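Local structure of 3-oxoacyl-(Acyl-carrier protein) synthase (Burkholderia xenovorans, 4EFI) at residues 21-26 and 346-351; 79-84 and 179-184; 292-297 and 306-311. The protein probably acts as a 3-oxoacyl-[acyl-carrier-protein] synthase of the thiolase superfamily, extending acyl chains by condensation on an acyl carrier protein. All coordinates share one frame; numbering follows the deposited sequence.

Contact 1: residues 21-26 and 346-351; sequences GVVSCV and LNIVDT
The carbonyl oxygen of Asp350 is held twice by the strand beside it: Ser24 N donates a hydrogen bond of 2.9 Å to Asp350 O, at an N-H...O angle of 166°, and the CA-H of Val23 leans on the same Asp350 O at 3.3 Å. One step back the roles reverse. Val22 O accepts from Asp350 N at 3.2 Å and also meets the CA-H of Val349, while Val22 N donates to Ile348 O at 3.0 Å. This ladder joins two parallel strands, and 349-353 forms the edge of the mixed sheet next to 17-26.

The two faces of the ladder differ. On the one with Val23 and Asp350, the side chains of Val23 and Ile348 cross obliquely and touch through their CG2 methyls at 4.2 Å. In Val23, chi1 of 175° puts CG1 opposite the backbone N, next to Asp350 O, and turns CG2 to Ile348. Helix 66-81 closes over this face, with Ala73 and Leu77 against Val23 and Lys76 beside Asp350. The carboxylate swings away from the partner strand, and its OD1 takes a weak bond of 3.0 Å from the next amide, Thr351 N.

On the other face sit Val22, Ser24 and Thr351, covered by helix 305-313. The methyl CG2 of Thr351 lies 4.0 Å from Ser24 O. The hydroxyls of Ser24 and Thr351 both bond to the hydroxyl of Thr311 on that helix, which links two neighbouring strands to one helical side chain. The three backbone bonds suggest that the edge strand is held chiefly through its main chain; hydroxyls tie the Ser24-Thr351 face to helix 305-313, while the Val23 face is apolar except for Asp350.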
loop_
_atom_site.group_PDB
_atom_site.type_symbol
_atom_site.label_atom_id
_atom_site.label_comp_id
_atom_site.label_asym_id
_atom_site.label_seq_id
_atom_site.Cartn_x
_atom_site.Cartn_y
_atom_site.Cartn_z
ATOM N N GLY A 21 -2.882 -6.246 -14.671
ATOM C CA GLY A 21 -2.399 -7.373 -13.882
ATOM C C GLY A 21 -1.777 -6.876 -12.602
ATOM O O GLY A 21 -1.354 -5.705 -12.548
ATOM N N VAL A 22 -1.718 -7.727 -11.582
ATOM C CA VAL A 22 -1.102 -7.373 -10.298
ATOM C C VAL A 22 -0.428 -8.628 -9.726
ATOM O O VAL A 22 -1.039 -9.694 -9.675
ATOM C CB VAL A 22 -2.140 -6.903 -9.252
ATOM C CG1 VAL A 22 -1.438 -6.408 -7.978
ATOM C CG2 VAL A 22 -3.072 -5.839 -9.793
ATOM N N VAL A 23 0.843 -8.519 -9.357
ATOM C CA VAL A 23 1.510 -9.600 -8.643
ATOM C C VAL A 23 2.129 -9.058 -7.349
ATOM O O VAL A 23 2.748 -7.968 -7.348
ATOM C CB VAL A 23 2.611 -10.266 -9.487
ATOM C CG1 VAL A 23 3.380 -11.309 -8.694
ATOM C CG2 VAL A 23 2.007 -10.896 -10.729
ATOM N N SER A 24 2.019 -9.825 -6.279
ATOM C CA SER A 24 2.666 -9.507 -5.004
ATOM C C SER A 24 3.740 -10.535 -4.733
ATOM O O SER A 24 3.549 -11.722 -5.044
ATOM C CB SER A 24 1.665 -9.547 -3.855
ATOM O OG SER A 24 0.603 -8.632 -4.048
ATOM N N CYS A 25 4.822 -10.109 -4.104
ATOM C CA CYS A 25 5.889 -10.999 -3.648
ATOM C C CYS A 25 6.163 -10.706 -2.180
ATOM O O CYS A 25 6.433 -9.556 -1.781
ATOM C CB CYS A 25 7.171 -10.785 -4.459
ATOM S SG CYS A 25 8.538 -11.854 -3.929
ATOM N N VAL A 26 6.093 -11.737 -1.352
ATOM C CA VAL A 26 6.370 -11.636 0.075
ATOM C C VAL A 26 7.605 -12.453 0.441
ATOM O O VAL A 26 7.915 -13.452 -0.201
ATOM C CB VAL A 26 5.176 -12.096 0.941
ATOM C CG1 VAL A 26 4.012 -11.175 0.730
ATOM C CG2 VAL A 26 4.776 -13.572 0.655
ATOM N N LEU A 346 -9.172 -10.344 -15.000
ATOM C CA LEU A 346 -7.721 -10.427 -15.106
ATOM C C LEU A 346 -7.273 -11.848 -14.871
ATOM O O LEU A 346 -7.668 -12.460 -13.877
ATOM C CB LEU A 346 -7.046 -9.549 -14.049
ATOM C CG LEU A 346 -7.324 -8.053 -14.039
ATOM C CD1 LEU A 346 -6.506 -7.383 -12.941
ATOM C CD2 LEU A 346 -7.035 -7.450 -15.405
ATOM N N ASN A 347 -6.422 -12.357 -15.751
ATOM C CA ASN A 347 -5.782 -13.651 -15.540
ATOM C C ASN A 347 -4.512 -13.603 -14.693
ATOM O O ASN A 347 -4.171 -14.580 -14.030
ATOM C CB ASN A 347 -5.432 -14.298 -16.883
ATOM C CG ASN A 347 -6.653 -14.698 -17.687
ATOM O OD1 ASN A 347 -7.667 -15.129 -17.131
ATOM N ND2 ASN A 347 -6.559 -14.559 -19.009
ATOM N N ILE A 348 -3.801 -12.471 -14.718
ATOM C CA ILE A 348 -2.516 -12.360 -14.044
ATOM C C ILE A 348 -2.712 -11.593 -12.754
ATOM O O ILE A 348 -2.587 -10.361 -12.695
ATOM C CB ILE A 348 -1.417 -11.738 -14.941
ATOM C CG1 ILE A 348 -1.359 -12.482 -16.274
ATOM C CG2 ILE A 348 -0.061 -11.794 -14.267
ATOM C CD1 ILE A 348 -1.132 -14.001 -16.133
ATOM N N VAL A 349 -3.096 -12.332 -11.725
ATOM C CA VAL A 349 -3.251 -11.841 -10.367
ATOM C C VAL A 349 -2.657 -12.944 -9.503
ATOM O O VAL A 349 -3.182 -14.064 -9.493
ATOM C CB VAL A 349 -4.729 -11.662 -9.997
ATOM C CG1 VAL A 349 -4.866 -11.208 -8.546
ATOM C CG2 VAL A 349 -5.405 -10.691 -10.955
ATOM N N ASP A 350 -1.554 -12.697 -8.807
ATOM C CA ASP A 350 -0.836 -13.777 -8.134
ATOM C C ASP A 350 -0.047 -13.264 -6.949
ATOM O O ASP A 350 0.263 -12.090 -6.885
ATOM C CB ASP A 350 0.097 -14.480 -9.113
ATOM C CG ASP A 350 0.077 -15.998 -8.963
ATOM O OD1 ASP A 350 -0.238 -16.516 -7.857
ATOM O OD2 ASP A 350 0.370 -16.667 -9.974
ATOM N N THR A 351 0.248 -14.171 -6.026
ATOM C CA THR A 351 1.068 -13.901 -4.855
ATOM C C THR A 351 2.158 -14.963 -4.827
ATOM O O THR A 351 1.852 -16.166 -4.849
ATOM C CB THR A 351 0.267 -13.962 -3.542
ATOM O OG1 THR A 351 -0.909 -13.155 -3.653
ATOM C CG2 THR A 351 1.101 -13.476 -2.400
#

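Contact 2: residues 79-84 and 179-184; sequences AGLGWQ and MTALET
This is an apolar contact with one water bridge, made where Leu81 and Trp83, at the C-terminal end of helix 66-81 and just beyond it, lie against Ala181, Leu182 and Glu183 of strand 176-184. The methyl of Ala181 meets both larger groups: its CB is 3.5 Å from Leu81 CD1 and 3.6 Å from Trp83 CZ3. That same leucine methyl stands over the centre of one face of the indole, 3.8 Å above its plane, so helix, ring and strand share a single apolar cluster. At the ring edge, near its plane, Trp83 CH2 approaches Leu182 O at 3.6 Å.

A Schellman motif ends the helix here. Gly82, with positive phi, is its C-prime residue; Trp83 N reaches back to Leu78 O, and the chain leaves the helix in a direction that brings the indole onto the sheet, where it also touches Ala20 of strand 17-26.

Glu183 carries CG anti to its backbone N (chi1 -167°) and runs extended beyond it, which brings the carboxylate to Trp83 CZ2 with its plane turned 57° from the indole. A water in the indole plane accepts from Trp83 NE1 at 2.9 Å and donates to Glu183 OE1 at 2.8 Å. The other oxygen, Glu183 OE2, forms a salt bridge with Arg149, whose guanidinium also makes a cation-pi contact with Trp83.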
loop_
_atom_site.group_PDB
_atom_site.type_symbol
_atom_site.label_atom_id
_atom_site.label_comp_id
_atom_site.label_asym_id
_atom_site.label_seq_id
_atom_site.Cartn_x
_atom_site.Cartn_y
_atom_site.Cartn_z
ATOM N N ALA A 79 6.103 -11.848 -17.250
ATOM C CA ALA A 79 6.040 -13.169 -17.867
ATOM C C ALA A 79 4.607 -13.591 -18.067
ATOM O O ALA A 79 4.271 -14.155 -19.097
ATOM C CB ALA A 79 6.775 -14.181 -17.011
ATOM N N GLY A 80 3.757 -13.382 -17.075
ATOM C CA GLY A 80 2.355 -13.737 -17.200
ATOM C C GLY A 80 1.631 -12.980 -18.292
ATOM O O GLY A 80 0.837 -13.545 -19.036
ATOM N N LEU A 81 1.855 -11.686 -18.362
ATOM C CA LEU A 81 1.232 -10.850 -19.375
ATOM C C LEU A 81 1.815 -11.080 -20.758
ATOM O O LEU A 81 1.156 -10.793 -21.750
ATOM C CB LEU A 81 1.400 -9.369 -19.026
ATOM C CG LEU A 81 0.554 -8.921 -17.843
ATOM C CD1 LEU A 81 0.933 -7.504 -17.424
ATOM C CD2 LEU A 81 -0.930 -8.998 -18.137
ATOM N N GLY A 82 3.063 -11.543 -20.819
ATOM C CA GLY A 82 3.769 -11.649 -22.087
ATOM C C GLY A 82 4.191 -10.305 -22.631
ATOM O O GLY A 82 4.360 -10.150 -23.848
ATOM N N TRP A 83 4.403 -9.334 -21.748
ATOM C CA TRP A 83 4.871 -8.022 -22.159
ATOM C C TRP A 83 6.389 -8.036 -22.318
ATOM O O TRP A 83 7.108 -8.392 -21.373
ATOM C CB TRP A 83 4.491 -6.991 -21.103
ATOM C CG TRP A 83 3.059 -6.563 -21.125
ATOM C CD1 TRP A 83 2.056 -7.092 -21.854
ATOM C CD2 TRP A 83 2.488 -5.487 -20.371
ATOM N NE1 TRP A 83 0.880 -6.419 -21.615
ATOM C CE2 TRP A 83 1.126 -5.426 -20.699
ATOM C CE3 TRP A 83 3.001 -4.572 -19.449
ATOM C CZ2 TRP A 83 0.258 -4.475 -20.141
ATOM C CZ3 TRP A 83 2.134 -3.620 -18.904
ATOM C CH2 TRP A 83 0.790 -3.579 -19.255
ATOM N N GLN A 84 6.879 -7.585 -23.462
ATOM C CA GLN A 84 8.314 -7.486 -23.677
ATOM C C GLN A 84 8.880 -6.291 -22.930
ATOM O O GLN A 84 8.231 -5.243 -22.816
ATOM C CB GLN A 84 8.634 -7.377 -25.166
ATOM C CG GLN A 84 8.029 -8.496 -26.025
ATOM C CD GLN A 84 8.377 -9.843 -25.479
ATOM O OE1 GLN A 84 9.553 -10.146 -25.256
ATOM N NE2 GLN A 84 7.371 -10.661 -25.226
ATOM N N MET A 179 3.907 -5.427 -7.934
ATOM C CA MET A 179 3.975 -4.773 -9.227
ATOM C C MET A 179 2.597 -4.809 -9.869
ATOM O O MET A 179 2.001 -5.876 -9.964
ATOM C CB MET A 179 5.034 -5.425 -10.140
ATOM C CG MET A 179 5.378 -4.560 -11.355
ATOM S SD MET A 179 6.437 -3.144 -10.917
ATOM C CE MET A 179 8.037 -3.925 -10.934
ATOM N N THR A 180 2.130 -3.647 -10.317
ATOM C CA THR A 180 0.857 -3.479 -11.010
ATOM C C THR A 180 1.137 -2.973 -12.410
ATOM O O THR A 180 1.942 -2.043 -12.597
ATOM C CB THR A 180 -0.040 -2.449 -10.279
ATOM O OG1 THR A 180 -0.349 -2.935 -8.968
ATOM C CG2 THR A 180 -1.362 -2.204 -11.031
ATOM N N ALA A 181 0.500 -3.587 -13.403
ATOM C CA ALA A 181 0.624 -3.181 -14.807
ATOM C C ALA A 181 -0.580 -2.351 -15.171
ATOM O O ALA A 181 -1.710 -2.743 -14.892
ATOM C CB ALA A 181 0.661 -4.410 -15.713
ATOM N N LEU A 182 -0.334 -1.225 -15.826
ATOM C CA LEU A 182 -1.378 -0.385 -16.389
ATOM C C LEU A 182 -1.187 -0.306 -17.892
ATOM O O LEU A 182 -0.068 -0.239 -18.369
ATOM C CB LEU A 182 -1.319 1.041 -15.839
ATOM C CG LEU A 182 -1.328 1.215 -14.342
ATOM C CD1 LEU A 182 -1.236 2.705 -14.043
ATOM C CD2 LEU A 182 -2.587 0.620 -13.709
ATOM N N GLU A 183 -2.287 -0.272 -18.638
ATOM C CA GLU A 183 -2.229 -0.185 -20.100
ATOM C C GLU A 183 -3.336 0.706 -20.656
ATOM O O GLU A 183 -4.428 0.793 -20.103
ATOM C CB GLU A 183 -2.335 -1.580 -20.754
ATOM C CG GLU A 183 -1.971 -1.592 -22.248
ATOM C CD GLU A 183 -1.866 -2.977 -22.860
ATOM O OE1 GLU A 183 -2.637 -3.867 -22.456
ATOM O OE2 GLU A 183 -1.014 -3.144 -23.762
ATOM N N THR A 184 -3.043 1.366 -21.763
ATOM C CA THR A 184 -4.043 2.067 -22.536
ATOM C C THR A 184 -5.243 1.131 -22.798
ATOM O O THR A 184 -5.075 -0.068 -23.073
ATOM C CB THR A 184 -3.380 2.639 -23.836
ATOM O OG1 THR A 184 -4.346 3.324 -24.638
ATOM C CG2 THR A 184 -2.714 1.559 -24.638
HETATM O O HOH W 1 -1.704 -6.491 -22.877
#

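Contact 3: residues 292-297 and 306-311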
loop_
_atom_site.group_PDB
_atom_site.type_symbol
_atom_site.label_atom_id
_atom_site.label_comp_id
_atom_site.label_asym_id
_atom_site.label_seq_id
_atom_site.Cartn_x
_atom_site.Cartn_y
_atom_site.Cartn_z
ATOM N N PRO A 292 -12.549 -6.808 2.478
ATOM C CA PRO A 292 -11.593 -7.915 2.660
ATOM C C PRO A 292 -10.480 -7.589 3.653
ATOM O O PRO A 292 -10.069 -6.441 3.806
ATOM C CB PRO A 292 -11.017 -8.093 1.254
ATOM C CG PRO A 292 -12.138 -7.594 0.340
ATOM C CD PRO A 292 -12.667 -6.416 1.064
ATOM N N VAL A 293 -10.008 -8.627 4.328
ATOM C CA VAL A 293 -8.961 -8.494 5.333
ATOM C C VAL A 293 -7.972 -9.630 5.143
ATOM O O VAL A 293 -8.359 -10.803 5.029
ATOM C CB VAL A 293 -9.542 -8.563 6.771
ATOM C CG1 VAL A 293 -8.440 -8.546 7.810
ATOM C CG2 VAL A 293 -10.482 -7.391 7.007
ATOM N N ASN A 294 -6.694 -9.296 5.108
ATOM C CA ASN A 294 -5.626 -10.304 5.053
ATOM C C ASN A 294 -4.520 -10.015 6.063
ATOM O O ASN A 294 -3.461 -10.648 6.039
ATOM C CB ASN A 294 -5.047 -10.481 3.641
ATOM C CG ASN A 294 -4.240 -9.283 3.176
ATOM O OD1 ASN A 294 -4.165 -8.272 3.866
ATOM N ND2 ASN A 294 -3.649 -9.381 1.993
ATOM N N ILE A 295 -4.797 -9.131 7.014
ATOM C CA ILE A 295 -3.832 -8.734 8.028
ATOM C C ILE A 295 -3.464 -9.929 8.906
ATOM O O ILE A 295 -2.369 -9.993 9.482
ATOM C CB ILE A 295 -4.388 -7.513 8.821
ATOM C CG1 ILE A 295 -3.236 -6.680 9.400
ATOM C CG2 ILE A 295 -5.381 -7.975 9.845
ATOM C CD1 ILE A 295 -3.673 -5.485 10.223
ATOM N N GLY A 296 -4.354 -10.904 9.011
ATOM C CA GLY A 296 -4.049 -12.078 9.794
ATOM C C GLY A 296 -2.842 -12.879 9.349
ATOM O O GLY A 296 -2.166 -13.517 10.170
ATOM N N GLU A 297 -2.592 -12.892 8.046
ATOM C CA GLU A 297 -1.495 -13.688 7.493
ATOM C C GLU A 297 -0.267 -12.856 7.144
ATOM O O GLU A 297 0.811 -13.398 7.030
ATOM C CB GLU A 297 -1.930 -14.432 6.218
ATOM C CG GLU A 297 -3.080 -15.405 6.396
ATOM C CD GLU A 297 -2.800 -16.476 7.439
ATOM O OE1 GLU A 297 -1.723 -17.107 7.389
ATOM O OE2 GLU A 297 -3.662 -16.678 8.318
ATOM N N ILE A 306 -2.834 -2.627 -0.044
ATOM C CA ILE A 306 -3.965 -2.765 -0.957
ATOM C C ILE A 306 -3.694 -3.729 -2.124
ATOM O O ILE A 306 -4.480 -4.629 -2.381
ATOM C CB ILE A 306 -4.486 -1.382 -1.427
ATOM C CG1 ILE A 306 -5.104 -0.635 -0.240
ATOM C CG2 ILE A 306 -5.486 -1.565 -2.557
ATOM C CD1 ILE A 306 -5.457 0.817 -0.521
ATOM N N PRO A 307 -2.573 -3.565 -2.852
ATOM C CA PRO A 307 -2.337 -4.543 -3.923
ATOM C C PRO A 307 -2.164 -5.979 -3.394
ATOM O O PRO A 307 -2.591 -6.933 -4.046
ATOM C CB PRO A 307 -1.072 -4.020 -4.630
ATOM C CG PRO A 307 -0.443 -3.063 -3.673
ATOM C CD PRO A 307 -1.609 -2.463 -2.898
ATOM N N LEU A 308 -1.599 -6.138 -2.201
ATOM C CA LEU A 308 -1.471 -7.474 -1.603
ATOM C C LEU A 308 -2.862 -8.031 -1.295
ATOM O O LEU A 308 -3.157 -9.210 -1.553
ATOM C CB LEU A 308 -0.590 -7.429 -0.346
ATOM C CG LEU A 308 -0.352 -8.785 0.336
ATOM C CD1 LEU A 308 0.396 -9.752 -0.551
ATOM C CD2 LEU A 308 0.386 -8.540 1.651
ATOM N N LEU A 309 -3.755 -7.173 -0.835
ATOM C CA LEU A 309 -5.131 -7.556 -0.568
ATOM C C LEU A 309 -5.804 -8.019 -1.873
ATOM O O LEU A 309 -6.528 -9.028 -1.892
ATOM C CB LEU A 309 -5.871 -6.373 0.059
ATOM C CG LEU A 309 -7.184 -6.619 0.768
ATOM C CD1 LEU A 309 -6.986 -7.486 1.974
ATOM C CD2 LEU A 309 -7.731 -5.262 1.154
ATOM N N ILE A 310 -5.577 -7.296 -2.970
ATOM C CA ILE A 310 -6.132 -7.696 -4.260
ATOM C C ILE A 310 -5.647 -9.089 -4.620
ATOM O O ILE A 310 -6.435 -9.944 -5.002
ATOM C CB ILE A 310 -5.750 -6.701 -5.375
ATOM C CG1 ILE A 310 -6.394 -5.350 -5.098
ATOM C CG2 ILE A 310 -6.136 -7.232 -6.764
ATOM C CD1 ILE A 310 -5.923 -4.229 -5.980
ATOM N N THR A 311 -4.342 -9.335 -4.536
ATOM C CA THR A 311 -3.831 -10.619 -5.018
ATOM C C THR A 311 -4.215 -11.788 -4.125
ATOM O O THR A 311 -4.513 -12.873 -4.632
ATOM C CB THR A 311 -2.308 -10.615 -5.316
ATOM O OG1 THR A 311 -1.550 -10.453 -4.109
ATOM C CG2 THR A 311 -1.949 -9.519 -6.284
#
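Asn294 and Leu309 make the tight half of this contact. The CD1 methyl of Leu309 sits against the amide of Asn294, 3.5 Å from its OD1 and equally close to its CG, while the nitrogen end passes across the helix backbone with Asn294 ND2 3.5 Å from Leu309 CA. Asn294 carries CG between its backbone N and carbonyl carbon, chi1 70°, and this turns the amide onto the helix. Leu309 answers with chi1 -163°, sending its branch away from the backbone N and towards the asparagine. Leu308 packs on the same nitrogen, its CG 3.7 Å from Asn294 ND2. That nitrogen lies near Leu308 O without bonding to it and instead bonds to Thr312 OG1, one turn on, whose hydroxyl is also bonded to Leu308 O. The bond to Thr312 probably sets which way the buried amide faces.

Towards Pro292 the fit relaxes. Pro292 CB stands 4.1 Å from Leu309 CG, Pro292 O is 3.7 Å from Leu309 CD2, and the side chain of Val293 turns away from the helix; both residues are partly exposed. Gln271 also meets this side, its OE1 accepting from Asn294 N and its NE2 making a weak bond to Pro292 O.

Asn294 occupies the N-cap position of helix 295-298, but its side chain does no capping and is spent on helix 305-313 instead. That helix has Leu308 against strands 17-26 and 176-184 of one sheet and Leu309 against strand 266-269 of the other: a helix buried between two mixed sheets, as in the layered thiolase fold.

Along the chain, contact 1 closes the largest loop, and contacts 2 and 3 follow one another inside it. Contacts 1 and 2 have centres about 10 Å apart and share a sheet: strands 17-26 and 176-184 are neighbours, joined by bonds such as Val23 O to Met179 N, 2.9 Å. Contact 3 lies about 12 Å from contact 1 between centres, on the side of the sheet that bears Ser24, and meets it through Thr311 and Leu308 of helix 305-313. Contacts 2 and 3, about 21 Å apart between centres, do not touch. Helix 66-81, sheet and buried helix thus form successive layers, and the chain's last strand returns beside one of its first.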